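Local structure of uncharacterized protein (Bacteroides ovatus CL02T12C04, 6PTM) at residues 567-572 against 625-630; 633-636 against 640-643; 356-361 against 651-656. The protein probably acts as an exo-carrageenase of glycoside hydrolase family 42, cleaving sugar units from the ends of carrageenan chains. All blocks are in the same frame, centred on the assembly; numbering follows the deposited sequence.

Interaction 1. Residues 567-572 against 625-630. With EDO (1,2-ethanediol), chain C.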
ATOM      1  N   PHE A 567      15.029  -3.413 -13.478  1.00 15.49           N
ATOM      2  CA  PHE A 567      14.169  -3.628 -14.668  1.00 14.84           C
ATOM      3  C   PHE A 567      13.085  -4.670 -14.390  1.00 14.00           C
ATOM      4  O   PHE A 567      13.375  -5.753 -13.865  1.00 14.09           O
ATOM      5  CB  PHE A 567      14.955  -4.032 -15.908  1.00 16.23           C
ATOM      6  CG  PHE A 567      14.147  -3.808 -17.154  1.00 16.28           C
ATOM      7  CD1 PHE A 567      13.486  -4.853 -17.765  1.00 16.14           C
ATOM      8  CD2 PHE A 567      13.958  -2.522 -17.634  1.00 16.53           C
ATOM      9  CE1 PHE A 567      12.707  -4.615 -18.888  1.00 17.53           C
ATOM     10  CE2 PHE A 567      13.129  -2.280 -18.719  1.00 15.47           C
ATOM     11  CZ  PHE A 567      12.535  -3.334 -19.360  1.00 16.06           C
ATOM     12  N   TYR A 568      11.837  -4.313 -14.706  1.00 13.41           N
ATOM     13  CA  TYR A 568      10.651  -5.188 -14.541  1.00 12.95           C
ATOM     14  C   TYR A 568       9.962  -5.305 -15.902  1.00 13.84           C
ATOM     15  O   TYR A 568       9.755  -4.299 -16.614  1.00 14.22           O
ATOM     16  CB  TYR A 568       9.670  -4.682 -13.469  1.00 12.38           C
ATOM     17  CG  TYR A 568       8.410  -5.505 -13.409  1.00 11.53           C
ATOM     18  CD1 TYR A 568       8.398  -6.707 -12.734  1.00 12.36           C
ATOM     19  CD2 TYR A 568       7.254  -5.147 -14.089  1.00 11.58           C
ATOM     20  CE1 TYR A 568       7.282  -7.528 -12.744  1.00 13.06           C
ATOM     21  CE2 TYR A 568       6.113  -5.947 -14.072  1.00 11.37           C
ATOM     22  CZ  TYR A 568       6.135  -7.158 -13.421  1.00 11.54           C
ATOM     23  OH  TYR A 568       5.039  -7.982 -13.358  1.00 13.17           O
ATOM     24  N   THR A 569       9.600  -6.511 -16.293  1.00 14.84           N
ATOM     25  CA  THR A 569       8.751  -6.720 -17.500  1.00 15.19           C
ATOM     26  C   THR A 569       7.769  -7.864 -17.264  1.00 15.71           C
ATOM     27  O   THR A 569       8.179  -8.914 -16.756  1.00 14.87           O
ATOM     28  CB  THR A 569       9.561  -6.986 -18.768  1.00 14.85           C
ATOM     29  OG1 THR A 569       8.599  -7.180 -19.820  1.00 13.98           O
ATOM     30  CG2 THR A 569      10.536  -8.135 -18.627  1.00 14.22           C
ATOM     31  N   LYS A 570       6.529  -7.643 -17.670  1.00 15.99           N
ATOM     32  CA  LYS A 570       5.442  -8.648 -17.691  1.00 15.71           C
ATOM     33  C   LYS A 570       5.839  -9.834 -18.570  1.00 15.21           C
ATOM     34  O   LYS A 570       5.287 -10.897 -18.335  1.00 15.55           O
ATOM     35  CB  LYS A 570       4.158  -8.006 -18.223  1.00 15.65           C
ATOM     36  CG  LYS A 570       3.515  -7.006 -17.258  1.00 16.92           C
ATOM     37  CD  LYS A 570       2.293  -6.268 -17.823  1.00 16.49           C
ATOM     38  CE  LYS A 570       2.713  -5.189 -18.794  1.00 18.10           C
ATOM     39  NZ  LYS A 570       1.566  -4.528 -19.467  1.00 19.37           N
ATOM     40  N   ALA A 571       6.696  -9.653 -19.575  1.00 15.52           N
ATOM     41  CA  ALA A 571       7.234 -10.777 -20.392  1.00 14.97           C
ATOM     42  C   ALA A 571       7.816 -11.880 -19.489  1.00 15.14           C
ATOM     43  O   ALA A 571       7.553 -13.050 -19.747  1.00 16.84           O
ATOM     44  CB  ALA A 571       8.281 -10.261 -21.367  1.00 15.12           C
ATOM     45  N   SER A 572       8.600 -11.530 -18.464  1.00 15.78           N
ATOM     46  CA  SER A 572       9.186 -12.516 -17.516  1.00 14.38           C
ATOM     47  C   SER A 572       8.192 -12.902 -16.423  1.00 14.36           C
ATOM     48  O   SER A 572       8.204 -14.084 -16.082  1.00 15.34           O
ATOM     49  CB  SER A 572      10.495 -12.047 -16.921  1.00 14.12           C
ATOM     50  OG  SER A 572      11.554 -12.112 -17.865  1.00 13.30           O
ATOM     51  N   LYS A 625      10.516  -7.362 -27.334  1.00 20.90           N
ATOM     52  CA  LYS A 625      11.475  -6.621 -28.196  1.00 23.79           C
ATOM     53  C   LYS A 625      11.444  -5.130 -27.796  1.00 22.00           C
ATOM     54  O   LYS A 625      12.507  -4.502 -27.704  1.00 21.99           O
ATOM     55  CB  LYS A 625      11.214  -6.872 -29.689  1.00 25.94           C
ATOM     56  CG  LYS A 625      12.360  -6.446 -30.620  1.00 28.53           C
ATOM     57  CD  LYS A 625      12.199  -6.819 -32.107  1.00 30.19           C
ATOM     58  N   SER A 626      10.286  -4.550 -27.527  1.00 19.69           N
ATOM     59  CA  SER A 626      10.185  -3.113 -27.168  1.00 18.84           C
ATOM     60  C   SER A 626      10.859  -2.814 -25.818  1.00 17.03           C
ATOM     61  O   SER A 626      11.329  -1.675 -25.603  1.00 19.69           O
ATOM     62  CB  SER A 626       8.741  -2.669 -27.220  1.00 20.51           C
ATOM     63  OG  SER A 626       7.929  -3.424 -26.344  1.00 19.61           O
ATOM     64  N   ASP A 627      10.996  -3.790 -24.932  1.00 17.49           N
ATOM     65  CA  ASP A 627      11.773  -3.599 -23.675  1.00 16.98           C
ATOM     66  C   ASP A 627      13.225  -3.315 -24.066  1.00 17.39           C
ATOM     67  O   ASP A 627      13.805  -2.334 -23.589  1.00 17.23           O
ATOM     68  CB  ASP A 627      11.746  -4.818 -22.739  1.00 15.33           C
ATOM     69  CG  ASP A 627      10.449  -5.052 -21.980  1.00 15.99           C
ATOM     70  OD1 ASP A 627       9.853  -4.066 -21.519  1.00 17.01           O
ATOM     71  OD2 ASP A 627      10.097  -6.228 -21.779  1.00 15.95           O
ATOM     72  N   ILE A 628      13.798  -4.207 -24.863  1.00 20.12           N
ATOM     73  CA  ILE A 628      15.228  -4.155 -25.272  1.00 21.98           C
ATOM     74  C   ILE A 628      15.491  -2.856 -26.040  1.00 21.27           C
ATOM     75  O   ILE A 628      16.497  -2.194 -25.731  1.00 20.95           O
ATOM     76  CB  ILE A 628      15.587  -5.426 -26.054  1.00 24.07           C
ATOM     77  CG1 ILE A 628      15.529  -6.631 -25.111  1.00 25.51           C
ATOM     78  CG2 ILE A 628      16.942  -5.254 -26.719  1.00 25.00           C
ATOM     79  CD1 ILE A 628      15.631  -7.975 -25.771  1.00 28.48           C
ATOM     80  N   GLU A 629      14.628  -2.515 -27.005  1.00 21.86           N
ATOM     81  CA  GLU A 629      14.713  -1.265 -27.807  1.00 23.23           C
ATOM     82  C   GLU A 629      14.691  -0.070 -26.855  1.00 21.38           C
ATOM     83  O   GLU A 629      15.461   0.872 -27.083  1.00 20.51           O
ATOM     84  CB  GLU A 629      13.579  -1.168 -28.837  1.00 26.37           C
ATOM     85  CG  GLU A 629      13.785  -2.088 -30.026  1.00 29.10           C
ATOM     86  CD  GLU A 629      12.564  -2.308 -30.910  1.00 33.80           C
ATOM     87  OE1 GLU A 629      11.452  -1.822 -30.557  1.00 33.27           O
ATOM     88  OE2 GLU A 629      12.725  -2.985 -31.948  1.00 40.83           O
ATOM     89  N   THR A 630      13.831  -0.074 -25.833  1.00 18.48           N
ATOM     90  CA  THR A 630      13.756   1.101 -24.949  1.00 18.54           C
ATOM     91  C   THR A 630      15.030   1.134 -24.093  1.00 18.25           C
ATOM     92  O   THR A 630      15.566   2.235 -23.879  1.00 15.98           O
ATOM     93  CB  THR A 630      12.425   1.120 -24.190  1.00 18.75           C
ATOM     94  OG1 THR A 630      11.386   1.060 -25.165  1.00 19.46           O
ATOM     95  CG2 THR A 630      12.237   2.358 -23.356  1.00 18.72           C
TER
HETATM   96  C1  EDO C 802      -0.185  -7.286 -20.921  1.00 23.73           C
HETATM   97  O1  EDO C 802      -0.177  -5.903 -21.126  1.00 22.65           O
HETATM   98  C2  EDO C 802       1.175  -7.844 -21.199  1.00 24.97           C
HETATM   99  O2  EDO C 802       1.521  -7.875 -22.568  1.00 26.16           O
HETATM  100  O   HOH W   1       8.846  -3.394 -19.099  1.00 13.92           O
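Thr-569 and Asp-627 meet hydroxyl to carboxylate, and the way each is turned shows how a buried acid can be fitted between two helix starts. Thr-569 OG1 donates to Asp-627 OD2 at 2.6 Å, approaching on the syn side and lying 17° out of the carboxylate plane. The threonine torsion (chi1 179°) sets OG1 opposite its own backbone N, where the oxygen faces the acid and can also turn back to accept from Ala-571 N at 3.1 Å. Thr-569 is thus the N-cap of helix 570-575 while giving its proton across the contact. The other carboxylate oxygen looks toward Phe-567, whose ring presents an edge rather than a face: Phe-567 CZ comes within 3.5 Å of Asp-627 OD1, with ring and carboxylate planes nearly perpendicular at 85°. Both segments belong to a flavodoxin-like alpha/beta domain with a five-stranded parallel sheet, consistent with the domain that mediates trimer formation in family 42 relatives, though the assembly here is a single chain. Phe-567 belongs to strand 564-567, next to strand 614-617, and Asp-627 sits in the first turn of helix 625-636. There OD2 accepts a second bond from Phe-624 N, and the N-terminal ends of the two helices would tend to stabilise a charged carboxylate. With a valine in place of Thr-569, Asp-627 OD2 would probably lose one of its donors and Ala-571 N would be left without its cap. A water completes the polar bridge, giving hydrogen bonds of 2.7 Å to Asp-627 OD1 and 2.8 Å to Tyr-568 O. Lys-570 bends at chi3, its NZ forming a salt bridge with Asp-410 and donating at 2.8 Å to O1 of a 1,2-ethanediol probably taken from the crystallisation liquor.

Interaction 2. Residues 633-636 against 640-643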
ATOM      1  N   LYS A 633      17.802   2.727 -26.084  1.00 23.99           N
ATOM      2  CA  LYS A 633      17.688   4.211 -26.194  1.00 23.65           C
ATOM      3  C   LYS A 633      18.311   4.836 -24.940  1.00 24.89           C
ATOM      4  O   LYS A 633      18.922   5.924 -25.046  1.00 25.81           O
ATOM      5  CB  LYS A 633      16.247   4.685 -26.427  1.00 23.47           C
ATOM      6  CG  LYS A 633      15.692   4.426 -27.822  1.00 27.62           C
ATOM      7  CD  LYS A 633      14.442   5.208 -28.191  1.00 28.11           C
ATOM      8  N   TYR A 634      18.191   4.186 -23.779  1.00 22.23           N
ATOM      9  CA  TYR A 634      18.789   4.703 -22.535  1.00 22.25           C
ATOM     10  C   TYR A 634      20.318   4.593 -22.626  1.00 23.05           C
ATOM     11  O   TYR A 634      20.964   5.563 -22.242  1.00 24.40           O
ATOM     12  CB  TYR A 634      18.194   3.997 -21.315  1.00 23.05           C
ATOM     13  CG  TYR A 634      18.943   4.275 -20.047  1.00 19.89           C
ATOM     14  CD1 TYR A 634      19.001   5.542 -19.506  1.00 20.96           C
ATOM     15  CD2 TYR A 634      19.575   3.252 -19.390  1.00 20.48           C
ATOM     16  CE1 TYR A 634      19.687   5.779 -18.329  1.00 20.80           C
ATOM     17  CE2 TYR A 634      20.281   3.464 -18.229  1.00 20.25           C
ATOM     18  CZ  TYR A 634      20.323   4.732 -17.688  1.00 20.57           C
ATOM     19  OH  TYR A 634      21.063   4.921 -16.562  1.00 22.04           O
ATOM     20  N   LEU A 635      20.867   3.489 -23.148  1.00 24.99           N
ATOM     21  CA  LEU A 635      22.335   3.357 -23.396  1.00 26.09           C
ATOM     22  C   LEU A 635      22.802   4.433 -24.380  1.00 28.60           C
ATOM     23  O   LEU A 635      23.891   4.998 -24.133  1.00 32.00           O
ATOM     24  CB  LEU A 635      22.678   1.953 -23.901  1.00 25.36           C
ATOM     25  CG  LEU A 635      22.586   0.863 -22.834  1.00 24.80           C
ATOM     26  CD1 LEU A 635      22.563  -0.521 -23.450  1.00 23.68           C
ATOM     27  CD2 LEU A 635      23.715   0.970 -21.819  1.00 26.28           C
ATOM     28  N   ASP A 636      21.998   4.726 -25.406  1.00 28.90           N
ATOM     29  CA  ASP A 636      22.268   5.752 -26.449  1.00 31.68           C
ATOM     30  C   ASP A 636      22.274   7.161 -25.839  1.00 31.56           C
ATOM     31  O   ASP A 636      22.922   8.025 -26.451  1.00 30.74           O
ATOM     32  CB  ASP A 636      21.271   5.707 -27.621  1.00 27.69           C
ATOM     33  CG  ASP A 636      21.243   4.384 -28.371  1.00 28.26           C
ATOM     34  OD1 ASP A 636      22.164   3.607 -28.185  1.00 30.39           O
ATOM     35  OD2 ASP A 636      20.272   4.142 -29.132  1.00 31.30           O
ATOM     36  N   THR A 640      23.791   3.840 -17.924  1.00 23.79           N
ATOM     37  CA  THR A 640      24.506   2.631 -17.473  1.00 22.69           C
ATOM     38  C   THR A 640      23.503   1.508 -17.280  1.00 21.94           C
ATOM     39  O   THR A 640      22.511   1.703 -16.554  1.00 19.12           O
ATOM     40  CB  THR A 640      25.273   2.896 -16.176  1.00 22.71           C
ATOM     41  OG1 THR A 640      26.226   3.925 -16.440  1.00 23.10           O
ATOM     42  CG2 THR A 640      25.938   1.654 -15.639  1.00 22.51           C
ATOM     43  N   VAL A 641      23.772   0.366 -17.886  1.00 21.62           N
ATOM     44  CA  VAL A 641      22.967  -0.862 -17.702  1.00 21.59           C
ATOM     45  C   VAL A 641      23.885  -1.964 -17.194  1.00 24.26           C
ATOM     46  O   VAL A 641      24.950  -2.202 -17.809  1.00 23.11           O
ATOM     47  CB  VAL A 641      22.256  -1.281 -18.991  1.00 20.45           C
ATOM     48  CG1 VAL A 641      21.541  -2.590 -18.791  1.00 19.09           C
ATOM     49  CG2 VAL A 641      21.310  -0.206 -19.504  1.00 21.63           C
ATOM     50  N   ILE A 642      23.460  -2.599 -16.100  1.00 23.29           N
ATOM     51  CA  ILE A 642      24.175  -3.722 -15.441  1.00 21.53           C
ATOM     52  C   ILE A 642      23.288  -4.938 -15.600  1.00 20.88           C
ATOM     53  O   ILE A 642      22.163  -4.918 -15.088  1.00 20.39           O
ATOM     54  CB  ILE A 642      24.514  -3.419 -13.969  1.00 22.22           C
ATOM     55  CG1 ILE A 642      25.379  -2.165 -13.831  1.00 22.09           C
ATOM     56  CG2 ILE A 642      25.183  -4.626 -13.328  1.00 23.82           C
ATOM     57  CD1 ILE A 642      25.294  -1.527 -12.480  1.00 24.29           C
ATOM     58  N   ILE A 643      23.774  -5.937 -16.320  1.00 20.75           N
ATOM     59  CA  ILE A 643      22.942  -7.088 -16.757  1.00 22.94           C
ATOM     60  C   ILE A 643      23.697  -8.368 -16.443  1.00 23.79           C
ATOM     61  O   ILE A 643      24.963  -8.343 -16.524  1.00 21.81           O
ATOM     62  CB  ILE A 643      22.537  -6.983 -18.241  1.00 24.65           C
ATOM     63  CG1 ILE A 643      21.507  -8.046 -18.632  1.00 25.30           C
ATOM     64  CG2 ILE A 643      23.735  -7.016 -19.177  1.00 26.87           C
ATOM     65  CD1 ILE A 643      20.736  -7.688 -19.874  1.00 24.62           C
TER
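The ring of Tyr-634 meets strand 640-643 with its rim. Thr-640 O lies in the ring plane beside the edge, 3.3 Å from Tyr-634 CE2, and Val-641 CG2 sits near the same plane, 3.9 Å from Tyr-634 CD2. Trp-612 approaches the ring with its own plane inclined at about 60°, and Ile-615 and His-610 also touch the tyrosine. At the end of the ring, Thr-640 N donates to Tyr-634 OH in a weak hydrogen bond of 3.2 Å, bent to 151°. The tyrosine side chain leans from the last turns of its helix toward the first residue of the strand, chi1 of 169° placing CG anti to the backbone N. This is the return leg of a beta-alpha-beta crossover, in which strand 614-617 leads into helix 625-636 and the chain then turns back as strand 640-643, parallel to the first and paired with it through Thr-640 and Ile-615. Leu-635, one residue further along the helix, adds a second apolar contact to the same valine. Its side chain and that of Val-641 cross at about a right angle, and Val-641 CG2 comes closest, 3.5 Å from Leu-635 CD2 and 3.7 Å from Leu-635 CG. Leu-661 touches Leu-635, and Leu-668 of the neighbouring strand 667-670 touches Val-641.

Interaction 3. Residues 356-361 against 651-656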
ATOM      1  N   GLY A 356       4.191 -20.676 -19.692  1.00 15.42           N
ATOM      2  CA  GLY A 356       5.375 -20.700 -20.570  1.00 16.74           C
ATOM      3  C   GLY A 356       4.967 -20.842 -22.025  1.00 15.50           C
ATOM      4  O   GLY A 356       5.764 -20.487 -22.879  1.00 16.15           O
ATOM      5  N   SER A 357       3.769 -21.338 -22.294  1.00 15.55           N
ATOM      6  CA  SER A 357       3.263 -21.508 -23.676  1.00 15.82           C
ATOM      7  C   SER A 357       2.730 -20.172 -24.162  1.00 16.57           C
ATOM      8  O   SER A 357       2.280 -19.328 -23.367  1.00 17.18           O
ATOM      9  CB  SER A 357       2.194 -22.528 -23.781  1.00 15.22           C
ATOM     10  OG  SER A 357       1.058 -22.112 -23.041  1.00 16.53           O
ATOM     11  N   PRO A 358       2.756 -19.970 -25.489  1.00 16.34           N
ATOM     12  CA  PRO A 358       2.187 -18.764 -26.088  1.00 15.15           C
ATOM     13  C   PRO A 358       0.704 -18.544 -25.809  1.00 15.47           C
ATOM     14  O   PRO A 358       0.392 -17.411 -25.469  1.00 17.33           O
ATOM     15  CB  PRO A 358       2.507 -18.950 -27.574  1.00 15.27           C
ATOM     16  CG  PRO A 358       3.805 -19.730 -27.515  1.00 15.32           C
ATOM     17  CD  PRO A 358       3.491 -20.789 -26.476  1.00 16.69           C
ATOM     18  N   MET A 359      -0.135 -19.584 -25.830  1.00 15.29           N
ATOM     19  CA  MET A 359      -1.577 -19.392 -25.580  1.00 16.64           C
ATOM     20  C   MET A 359      -1.765 -18.870 -24.142  1.00 16.53           C
ATOM     21  O   MET A 359      -2.631 -18.009 -23.916  1.00 15.56           O
ATOM     22  CB  MET A 359      -2.400 -20.661 -25.769  1.00 17.58           C
ATOM     23  CG  MET A 359      -3.824 -20.403 -25.408  1.00 21.15           C
ATOM     24  SD  MET A 359      -4.962 -21.770 -25.591  1.00 22.39           S
ATOM     25  CE  MET A 359      -4.385 -22.841 -24.266  1.00 24.56           C
ATOM     26  N   TYR A 360      -0.986 -19.394 -23.214  1.00 14.75           N
ATOM     27  CA  TYR A 360      -1.052 -18.997 -21.793  1.00 15.06           C
ATOM     28  C   TYR A 360      -0.655 -17.544 -21.683  1.00 13.56           C
ATOM     29  O   TYR A 360      -1.344 -16.802 -20.958  1.00 14.56           O
ATOM     30  CB  TYR A 360      -0.150 -19.898 -20.964  1.00 14.65           C
ATOM     31  CG  TYR A 360      -0.127 -19.616 -19.483  1.00 15.87           C
ATOM     32  CD1 TYR A 360       0.658 -18.592 -18.956  1.00 16.98           C
ATOM     33  CD2 TYR A 360      -0.830 -20.416 -18.595  1.00 15.73           C
ATOM     34  CE1 TYR A 360       0.730 -18.369 -17.589  1.00 17.12           C
ATOM     35  CE2 TYR A 360      -0.758 -20.209 -17.231  1.00 16.80           C
ATOM     36  CZ  TYR A 360       0.045 -19.204 -16.722  1.00 17.74           C
ATOM     37  OH  TYR A 360       0.104 -19.011 -15.371  1.00 17.41           O
ATOM     38  N   PHE A 361       0.461 -17.174 -22.314  1.00 14.12           N
ATOM     39  CA  PHE A 361       0.971 -15.801 -22.233  1.00 14.67           C
ATOM     40  C   PHE A 361      -0.123 -14.839 -22.710  1.00 14.76           C
ATOM     41  O   PHE A 361      -0.411 -13.822 -22.066  1.00 14.60           O
ATOM     42  CB  PHE A 361       2.229 -15.616 -23.078  1.00 16.43           C
ATOM     43  CG  PHE A 361       2.622 -14.175 -23.015  1.00 16.62           C
ATOM     44  CD1 PHE A 361       2.101 -13.267 -23.908  1.00 17.63           C
ATOM     45  CD2 PHE A 361       3.376 -13.719 -21.955  1.00 17.40           C
ATOM     46  CE1 PHE A 361       2.385 -11.920 -23.796  1.00 18.61           C
ATOM     47  CE2 PHE A 361       3.636 -12.371 -21.819  1.00 18.65           C
ATOM     48  CZ  PHE A 361       3.142 -11.472 -22.740  1.00 18.79           C
ATOM     49  N   ASP A 651      12.038 -13.479 -26.485  1.00 21.42           N
ATOM     50  CA  ASP A 651      10.815 -12.649 -26.419  1.00 20.21           C
ATOM     51  C   ASP A 651       9.830 -13.329 -25.468  1.00 18.12           C
ATOM     52  O   ASP A 651      10.203 -14.357 -24.834  1.00 17.38           O
ATOM     53  CB  ASP A 651      10.234 -12.404 -27.812  1.00 20.38           C
ATOM     54  CG  ASP A 651       9.793 -13.645 -28.548  1.00 21.01           C
ATOM     55  OD1 ASP A 651       9.564 -14.671 -27.924  1.00 20.23           O
ATOM     56  OD2 ASP A 651       9.679 -13.559 -29.751  1.00 26.10           O
ATOM     57  N   GLU A 652       8.611 -12.809 -25.429  1.00 17.35           N
ATOM     58  CA  GLU A 652       7.546 -13.238 -24.495  1.00 17.84           C
ATOM     59  C   GLU A 652       7.026 -14.611 -24.903  1.00 18.52           C
ATOM     60  O   GLU A 652       6.243 -15.206 -24.112  1.00 17.58           O
ATOM     61  CB  GLU A 652       6.437 -12.186 -24.404  1.00 18.54           C
ATOM     62  CG  GLU A 652       5.659 -11.990 -25.698  1.00 18.37           C
ATOM     63  CD  GLU A 652       6.142 -10.923 -26.668  1.00 19.27           C
ATOM     64  OE1 GLU A 652       7.383 -10.735 -26.821  1.00 19.38           O
ATOM     65  OE2 GLU A 652       5.267 -10.336 -27.345  1.00 16.77           O
ATOM     66  N   TYR A 653       7.430 -15.110 -26.076  1.00 17.73           N
ATOM     67  CA  TYR A 653       7.017 -16.444 -26.564  1.00 18.62           C
ATOM     68  C   TYR A 653       8.187 -17.423 -26.488  1.00 19.41           C
ATOM     69  O   TYR A 653       7.996 -18.516 -26.982  1.00 18.54           O
ATOM     70  CB  TYR A 653       6.398 -16.335 -27.963  1.00 19.33           C
ATOM     71  CG  TYR A 653       5.198 -15.432 -28.001  1.00 18.75           C
ATOM     72  CD1 TYR A 653       4.063 -15.744 -27.269  1.00 18.80           C
ATOM     73  CD2 TYR A 653       5.213 -14.251 -28.722  1.00 17.92           C
ATOM     74  CE1 TYR A 653       2.948 -14.928 -27.306  1.00 17.61           C
ATOM     75  CE2 TYR A 653       4.111 -13.420 -28.760  1.00 17.49           C
ATOM     76  CZ  TYR A 653       2.985 -13.753 -28.031  1.00 17.31           C
ATOM     77  OH  TYR A 653       1.903 -12.918 -28.056  1.00 18.80           O
ATOM     78  N   GLY A 654       9.282 -17.070 -25.812  1.00 21.33           N
ATOM     79  CA  GLY A 654      10.475 -17.924 -25.666  1.00 22.78           C
ATOM     80  C   GLY A 654      11.283 -18.056 -26.952  1.00 26.41           C
ATOM     81  O   GLY A 654      12.114 -18.992 -27.033  1.00 24.33           O
ATOM     82  N   ARG A 655      11.077 -17.182 -27.938  1.00 25.20           N
ATOM     83  CA  ARG A 655      11.833 -17.266 -29.205  1.00 28.19           C
ATOM     84  C   ARG A 655      13.154 -16.505 -28.995  1.00 29.42           C
ATOM     85  O   ARG A 655      13.101 -15.358 -28.463  1.00 26.46           O
ATOM     86  CB  ARG A 655      10.997 -16.722 -30.377  1.00 28.35           C
ATOM     87  CG  ARG A 655       9.695 -17.467 -30.650  1.00 28.02           C
ATOM     88  CD  ARG A 655       8.821 -16.879 -31.774  1.00 31.29           C
ATOM     89  NE  ARG A 655       8.370 -15.496 -31.548  1.00 31.32           N
ATOM     90  CZ  ARG A 655       7.452 -14.823 -32.264  1.00 33.95           C
ATOM     91  NH1 ARG A 655       6.811 -15.362 -33.293  1.00 34.16           N
ATOM     92  NH2 ARG A 655       7.180 -13.576 -31.946  1.00 34.92           N
ATOM     93  N   LYS A 656      14.290 -17.069 -29.441  1.00 28.16           N
ATOM     94  CA  LYS A 656      15.637 -16.435 -29.321  1.00 29.29           C
ATOM     95  C   LYS A 656      15.495 -15.015 -29.853  1.00 29.41           C
ATOM     96  O   LYS A 656      14.918 -14.841 -30.903  1.00 30.42           O
ATOM     97  CB  LYS A 656      16.751 -17.181 -30.076  1.00 27.40           C
TER
HETATM   98  O   HOH W   2       5.335 -17.927 -24.208  1.00 16.43           O
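Pro-358 and Phe-361, on the first turn of helix 358-385, pack against Glu-652 and Tyr-653, the two central residues of a type I beta turn running from Asp-651 to Gly-654. Helix and turn lie far apart in sequence, the helix in the beta-galactosidase family region and the turn in the loop between strands 640-643 and 667-670. Glu-652 CB stands over a face of the Phe-361 ring in a CH-pi contact, 3.9 Å from the ring centroid and 19° off the normal. Beside it Tyr-653 CE1 reaches Phe-361 CD1 at 3.9 Å; the two rings meet obliquely, their planes 79° apart. Pro-358 CB closes on the same tyrosine, 3.6 Å from Tyr-653 CD1. The polar ends find partners beyond the two segments. The Glu-652 chain bends at chi2, carrying its carboxylate away from Phe-361 to a salt bridge with Lys-323, while Tyr-653 OH bonds both Asp-362 and Lys-323. Glu-652 O accepts a hydrogen bond from Asn-575 ND2. Further out, the turn is shaped by Asp-651, whose OD1 accepts from Tyr-653 N at 2.9 Å, forming an Asx turn, and from Arg-655 N on the opposite face of the carboxylate. The second oxygen holds the arginine: Arg-655 NE, with Asp-651 OD2 near its guanidinium plane, meets the syn lone pair of that oxygen at 2.9 Å in a salt-bridge hydrogen bond of 160°.

Interactions 1 and 2 follow one another along the chain, and both lie within the long loop that interaction 3 closes. The first two share helix 625-636, one at its start and the other near its end, with centres about 13 Å apart; together they seat that helix against the five-stranded parallel sheet. Interaction 3, its centre about 13 Å from that of interaction 1 and about 25 Å from that of interaction 2, joins the same alpha/beta domain to helix 358-385. It touches interaction 1 directly, Ala-571 CB lying 4.0 Å from Glu-652 CB. Packing is therefore continuous from helix 570-575 to the interface with the beta-galactosidase region, whereas interaction 2 remains internal to the sheet domain.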